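Local coordinates for protein nucleoporin nup120 (Schizosaccharomyces pombe, PDB 4GQ2) that is a structural component of the nuclear pore complex, whose nucleoporins can also serve as docking partners for nuclear transport factors, at residues Y850-E855 / F908-Y913. Residues are numbered along the deposited sequence; the frame is centred on the assembly and turned at random.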
# COMPACT_ATOMS: atom_id res chain seq x y z
N TYR A 850 -18.52 2.39 -9.59
CA TYR A 850 -19.67 2.35 -8.69
C TYR A 850 -20.58 1.19 -9.07
O TYR A 850 -21.11 0.51 -8.19
CB TYR A 850 -20.48 3.63 -8.74
CG TYR A 850 -19.86 4.82 -8.05
CD1 TYR A 850 -19.38 4.74 -6.74
CD2 TYR A 850 -19.82 6.05 -8.69
CE1 TYR A 850 -18.83 5.85 -6.11
CE2 TYR A 850 -19.28 7.16 -8.08
CZ TYR A 850 -18.79 7.06 -6.80
OH TYR A 850 -18.25 8.19 -6.24
N LEU A 851 -20.77 0.98 -10.37
CA LEU A 851 -21.66 -0.09 -10.83
C LEU A 851 -21.16 -1.41 -10.29
O LEU A 851 -21.93 -2.18 -9.71
CB LEU A 851 -21.73 -0.13 -12.36
CG LEU A 851 -23.10 -0.11 -13.04
CD1 LEU A 851 -23.01 -0.74 -14.42
CD2 LEU A 851 -24.18 -0.79 -12.21
N LYS A 852 -19.86 -1.65 -10.44
CA LYS A 852 -19.23 -2.88 -9.96
C LYS A 852 -19.22 -3.01 -8.43
O LYS A 852 -19.10 -4.10 -7.90
CB LYS A 852 -17.81 -3.02 -10.51
CG LYS A 852 -17.74 -3.30 -12.01
CD LYS A 852 -18.22 -4.71 -12.34
CE LYS A 852 -18.26 -4.95 -13.84
NZ LYS A 852 -19.02 -6.18 -14.18
N SER A 853 -19.36 -1.88 -7.74
CA SER A 853 -19.28 -1.85 -6.28
C SER A 853 -20.66 -1.87 -5.62
O SER A 853 -20.79 -1.61 -4.43
CB SER A 853 -18.48 -0.64 -5.82
OG SER A 853 -17.19 -0.64 -6.43
N LYS A 854 -21.68 -2.18 -6.43
CA LYS A 854 -23.09 -2.24 -6.02
C LYS A 854 -23.63 -0.89 -5.53
O LYS A 854 -24.48 -0.82 -4.63
CB LYS A 854 -23.34 -3.37 -5.02
CG LYS A 854 -23.66 -4.70 -5.69
CD LYS A 854 -22.41 -5.40 -6.20
CE LYS A 854 -22.71 -6.25 -7.43
NZ LYS A 854 -23.67 -7.34 -7.13
N GLU A 855 -23.15 0.16 -6.17
CA GLU A 855 -23.52 1.52 -5.84
C GLU A 855 -24.30 2.09 -7.03
O GLU A 855 -23.90 3.08 -7.66
CB GLU A 855 -22.25 2.30 -5.56
CG GLU A 855 -22.38 3.37 -4.50
CD GLU A 855 -22.49 2.81 -3.09
OE1 GLU A 855 -21.79 1.84 -2.76
OE2 GLU A 855 -23.26 3.39 -2.30
N PHE A 908 -28.59 -3.26 -17.70
CA PHE A 908 -29.31 -4.52 -17.88
C PHE A 908 -28.50 -5.73 -17.41
O PHE A 908 -29.04 -6.62 -16.76
CB PHE A 908 -29.74 -4.70 -19.35
CG PHE A 908 -30.51 -5.97 -19.61
CD1 PHE A 908 -31.89 -6.03 -19.38
CD2 PHE A 908 -29.86 -7.11 -20.08
CE1 PHE A 908 -32.59 -7.20 -19.62
CE2 PHE A 908 -30.56 -8.28 -20.31
CZ PHE A 908 -31.93 -8.33 -20.09
N GLU A 909 -27.21 -5.74 -17.73
CA GLU A 909 -26.32 -6.83 -17.34
C GLU A 909 -26.22 -6.92 -15.82
O GLU A 909 -26.09 -8.01 -15.26
CB GLU A 909 -24.92 -6.66 -17.94
CG GLU A 909 -24.83 -6.92 -19.44
CD GLU A 909 -23.59 -6.31 -20.07
OE1 GLU A 909 -22.50 -6.39 -19.46
OE2 GLU A 909 -23.70 -5.76 -21.19
N GLU A 910 -26.29 -5.76 -15.16
CA GLU A 910 -26.17 -5.67 -13.71
C GLU A 910 -27.53 -5.79 -13.02
O GLU A 910 -27.64 -5.61 -11.81
CB GLU A 910 -25.47 -4.37 -13.32
CG GLU A 910 -24.08 -4.20 -13.91
CD GLU A 910 -23.03 -5.08 -13.25
OE1 GLU A 910 -22.17 -5.61 -13.98
OE2 GLU A 910 -23.05 -5.23 -12.00
N SER A 911 -28.56 -6.11 -13.82
CA SER A 911 -29.91 -6.36 -13.32
C SER A 911 -30.57 -5.12 -12.70
O SER A 911 -31.45 -5.24 -11.85
CB SER A 911 -29.94 -7.55 -12.34
OG SER A 911 -29.19 -8.64 -12.84
N ALA A 912 -30.12 -3.95 -13.15
CA ALA A 912 -30.74 -2.69 -12.77
C ALA A 912 -31.78 -2.34 -13.83
O ALA A 912 -31.57 -1.45 -14.66
CB ALA A 912 -29.70 -1.60 -12.64
N TYR A 913 -32.91 -3.03 -13.78
CA TYR A 913 -33.90 -3.02 -14.86
C TYR A 913 -34.70 -1.72 -15.02
O TYR A 913 -35.12 -1.39 -16.13
CB TYR A 913 -34.82 -4.24 -14.76
CG TYR A 913 -34.06 -5.56 -14.73
CD1 TYR A 913 -33.33 -5.99 -15.84
CD2 TYR A 913 -34.07 -6.37 -13.60
CE1 TYR A 913 -32.64 -7.19 -15.82
CE2 TYR A 913 -33.38 -7.57 -13.57
CZ TYR A 913 -32.67 -7.97 -14.68
OH TYR A 913 -31.97 -9.16 -14.66
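Lys852 and Glu910 form a salt bridge, together with a small apolar contact of Leu851 against the aliphatic part of the same glutamate, between the C-terminal ends of helices 840-852 and 895-909 in the HEAT-repeat region. It is a small example of how two helices far apart in sequence can touch just where they end. Both helices finish in a Schellman motif, with Lys854 and Ser911 as the respective positive-phi C-prime residues. At the end of helix 840-852, Tyr850 O accepts from Ser853 N and Glu855 N, which approach from opposite faces of its plane.

Glu910, the first residue beyond its helix, carries the contact with two different parts of one side chain. Its CG lies against both methyls of Leu851, 3.7 Å from CD1 and 3.8 Å from CD2. A bend at chi2 (-74°) then carries the carboxylate toward the lysine. Lys852 starts out pointing away from 908-913, but it too bends at chi2, and its extended outer portion brings NZ to 3.2 Å from Glu910 OE1, crossing the glutamate at about a right angle. The ammonium meets OE1 on the syn side, 25° out of the carboxylate plane. Lys854 NZ stays 5.3 Å from Glu910 OE2, too far for direct pairing, yet its charge may add to the positive field around the carboxylate. Cut back to an alanine here, the chain would lack CG and the carboxylate, which would probably leave Lys852 without this acidic mate and open a gap beside the Leu851 methyls.

Around the contact, Leu851 also packs on Ala859 of helix 856-864 and on Lys906 of helix 895-909, while Lys852 touches Tyr826 of helix 826-832. Farther along, Phe908 and Tyr913 rest on helix 932-949, on Lys944 and Thr945 and on Ala948 and Ala949 respectively.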